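Local coordinates for haloacid dehalogenase domain protein hydrolase (Planctomyces limnophilus, PDB 4OVY), which is a putative phosphatase of the haloacid dehalogenase family that binds calcium and probably acts as a hydrolase, at residues Gln51-Tyr54 with Val55-Phe59. Numbering follows the deposited sequence.
Sequences QPMY and VQLAF
Met53, a selenomethionine, lays its SE over the first turn of helix 55-67, against Leu57 and Ala58, while Tyr54 takes the N-cap position. Met53 SE lies 3.6 Å from Ala58 N and 3.9 Å from Leu57 CG, so one heavy atom spans both residues. Chi1 of 62° sets Met53 CG between its own N and carbonyl carbon, and the extended chi2 then carries SE to the helix. Leu57 CD2 reaches back to within 4.2 Å of Met53 CB. Tyr54 O starts the helical bonding: Ala58 N donates to it at 3.2 Å, and Leu57 N adds a weak, bent bond. Away from this turn, the Tyr54 ring reaches into the calcium-binding region, close to Asp44 and Glu50; its hydroxyl is hydrogen-bonded to Gly275 N and its ring meets Phe274 edge-to-face. The connection after strand 38-41 holds the calcium ligands Asp42 and Asp44, in what looks like the HAD DxDx(T/V) signature, and runs on into helix 55-67, whose Val55, Ala58 and Phe59 pack on Trp122 of helix 112-125. Leu57 CB sits 3.3 Å from Tyr54 O and 4.1 Å from Met53 SE.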
ATOM      1  N   GLN A  51      -6.406  -4.908  26.304  1.00 23.89           N
ATOM      2  CA  GLN A  51      -6.335  -5.658  27.550  1.00 24.67           C
ATOM      3  C   GLN A  51      -7.558  -6.571  27.610  1.00 24.03           C
ATOM      4  O   GLN A  51      -8.629  -6.186  27.143  1.00 25.82           O
ATOM      5  CB  GLN A  51      -6.327  -4.708  28.751  1.00 24.49           C
ATOM      6  CG  GLN A  51      -5.145  -3.750  28.808  1.00 23.44           C
ATOM      7  CD  GLN A  51      -3.801  -4.437  29.015  1.00 26.14           C
ATOM      8  OE1 GLN A  51      -3.729  -5.575  29.468  1.00 26.15           O
ATOM      9  NE2 GLN A  51      -2.722  -3.732  28.689  1.00 29.44           N
ATOM     10  N   PRO A  52      -7.413  -7.786  28.178  1.00 23.67           N
ATOM     11  CA  PRO A  52      -6.229  -8.365  28.831  1.00 23.50           C
ATOM     12  C   PRO A  52      -5.139  -8.829  27.873  1.00 21.86           C
ATOM     13  O   PRO A  52      -4.065  -9.237  28.330  1.00 24.93           O
ATOM     14  CB  PRO A  52      -6.806  -9.565  29.592  1.00 25.11           C
ATOM     15  CG  PRO A  52      -7.984  -9.976  28.780  1.00 24.08           C
ATOM     16  CD  PRO A  52      -8.557  -8.713  28.205  1.00 23.91           C
HETATM   17  N   MSE A  53      -5.408  -8.785  26.569  1.00 23.32           N
HETATM   18  CA  MSE A  53      -4.388  -9.088  25.550  1.00 22.62           C
HETATM   19  C   MSE A  53      -4.777  -8.500  24.221  1.00 22.44           C
HETATM   20  O   MSE A  53      -5.932  -8.116  24.011  1.00 24.22           O
HETATM   21  CB  MSE A  53      -4.193 -10.605  25.386  1.00 23.82           C
HETATM   22  CG  MSE A  53      -5.457 -11.307  24.902  1.00 23.86           C
HETATM   23 SE   MSE A  53      -5.212 -13.257  24.849  1.00 28.97          SE
HETATM   24  CE  MSE A  53      -5.653 -13.548  26.745  1.00 31.53           C
ATOM     25  N   TYR A  54      -3.823  -8.442  23.296  1.00 21.49           N
ATOM     26  CA  TYR A  54      -4.118  -8.014  21.930  1.00 21.01           C
ATOM     27  C   TYR A  54      -5.255  -8.887  21.424  1.00 20.66           C
ATOM     28  O   TYR A  54      -5.257 -10.105  21.657  1.00 21.46           O
ATOM     29  CB  TYR A  54      -2.886  -8.147  21.021  1.00 22.31           C
ATOM     30  CG  TYR A  54      -1.651  -7.400  21.506  1.00 22.61           C
ATOM     31  CD1 TYR A  54      -1.730  -6.065  21.902  1.00 23.10           C
ATOM     32  CD2 TYR A  54      -0.400  -8.021  21.550  1.00 24.17           C
ATOM     33  CE1 TYR A  54      -0.610  -5.377  22.336  1.00 25.97           C
ATOM     34  CE2 TYR A  54       0.727  -7.333  21.980  1.00 25.59           C
ATOM     35  CZ  TYR A  54       0.616  -6.009  22.376  1.00 27.36           C
ATOM     36  OH  TYR A  54       1.724  -5.306  22.817  1.00 28.74           O
ATOM     37  N   VAL A  55      -6.231  -8.282  20.749  1.00 20.16           N
ATOM     38  CA  VAL A  55      -7.394  -9.037  20.299  1.00 20.53           C
ATOM     39  C   VAL A  55      -6.989 -10.170  19.351  1.00 19.54           C
ATOM     40  O   VAL A  55      -7.568 -11.253  19.401  1.00 19.72           O
ATOM     41  CB  VAL A  55      -8.455  -8.134  19.631  1.00 21.42           C
ATOM     42  CG1 VAL A  55      -9.593  -8.970  19.058  1.00 21.19           C
ATOM     43  CG2 VAL A  55      -9.005  -7.132  20.644  1.00 21.69           C
ATOM     44  N   GLN A  56      -5.998  -9.929  18.491  1.00 20.92           N
ATOM     45  CA  GLN A  56      -5.522 -10.986  17.607  1.00 21.35           C
ATOM     46  C   GLN A  56      -4.901 -12.151  18.384  1.00 20.83           C
ATOM     47  O   GLN A  56      -4.956 -13.284  17.919  1.00 20.31           O
ATOM     48  CB  GLN A  56      -4.551 -10.467  16.551  1.00 21.53           C
ATOM     49  CG  GLN A  56      -4.200 -11.513  15.500  1.00 22.05           C
ATOM     50  CD  GLN A  56      -3.272 -10.993  14.431  1.00 21.72           C
ATOM     51  OE1 GLN A  56      -3.160  -9.791  14.224  1.00 24.95           O
ATOM     52  NE2 GLN A  56      -2.609 -11.901  13.735  1.00 23.78           N
ATOM     53  N   LEU A  57      -4.319 -11.882  19.549  1.00 21.18           N
ATOM     54  CA  LEU A  57      -3.803 -12.971  20.391  1.00 22.45           C
ATOM     55  C   LEU A  57      -4.958 -13.820  20.933  1.00 23.39           C
ATOM     56  O   LEU A  57      -4.865 -15.058  20.950  1.00 20.41           O
ATOM     57  CB  LEU A  57      -2.900 -12.437  21.509  1.00 24.32           C
ATOM     58  CG  LEU A  57      -2.169 -13.491  22.353  1.00 25.00           C
ATOM     59  CD1 LEU A  57      -1.378 -14.464  21.486  1.00 25.93           C
ATOM     60  CD2 LEU A  57      -1.265 -12.809  23.370  1.00 28.94           C
ATOM     61  N   ALA A  58      -6.053 -13.169  21.341  1.00 21.62           N
ATOM     62  CA  ALA A  58      -7.271 -13.887  21.740  1.00 21.83           C
ATOM     63  C   ALA A  58      -7.765 -14.791  20.599  1.00 21.40           C
ATOM     64  O   ALA A  58      -8.120 -15.945  20.822  1.00 22.74           O
ATOM     65  CB  ALA A  58      -8.368 -12.914  22.166  1.00 22.41           C
ATOM     66  N   PHE A  59      -7.787 -14.251  19.382  1.00 20.89           N
ATOM     67  CA  PHE A  59      -8.159 -15.015  18.183  1.00 20.22           C
ATOM     68  C   PHE A  59      -7.233 -16.217  17.998  1.00 20.61           C
ATOM     69  O   PHE A  59      -7.700 -17.346  17.837  1.00 22.14           O
ATOM     70  CB  PHE A  59      -8.132 -14.082  16.959  1.00 20.26           C
ATOM     71  CG  PHE A  59      -8.139 -14.781  15.629  1.00 18.87           C
ATOM     72  CD1 PHE A  59      -9.325 -15.256  15.080  1.00 20.18           C
ATOM     73  CD2 PHE A  59      -6.969 -14.904  14.889  1.00 18.87           C
ATOM     74  CE1 PHE A  59      -9.342 -15.869  13.837  1.00 20.90           C
ATOM     75  CE2 PHE A  59      -6.976 -15.522  13.649  1.00 19.12           C
ATOM     76  CZ  PHE A  59      -8.160 -16.009  13.120  1.00 20.03           C
TER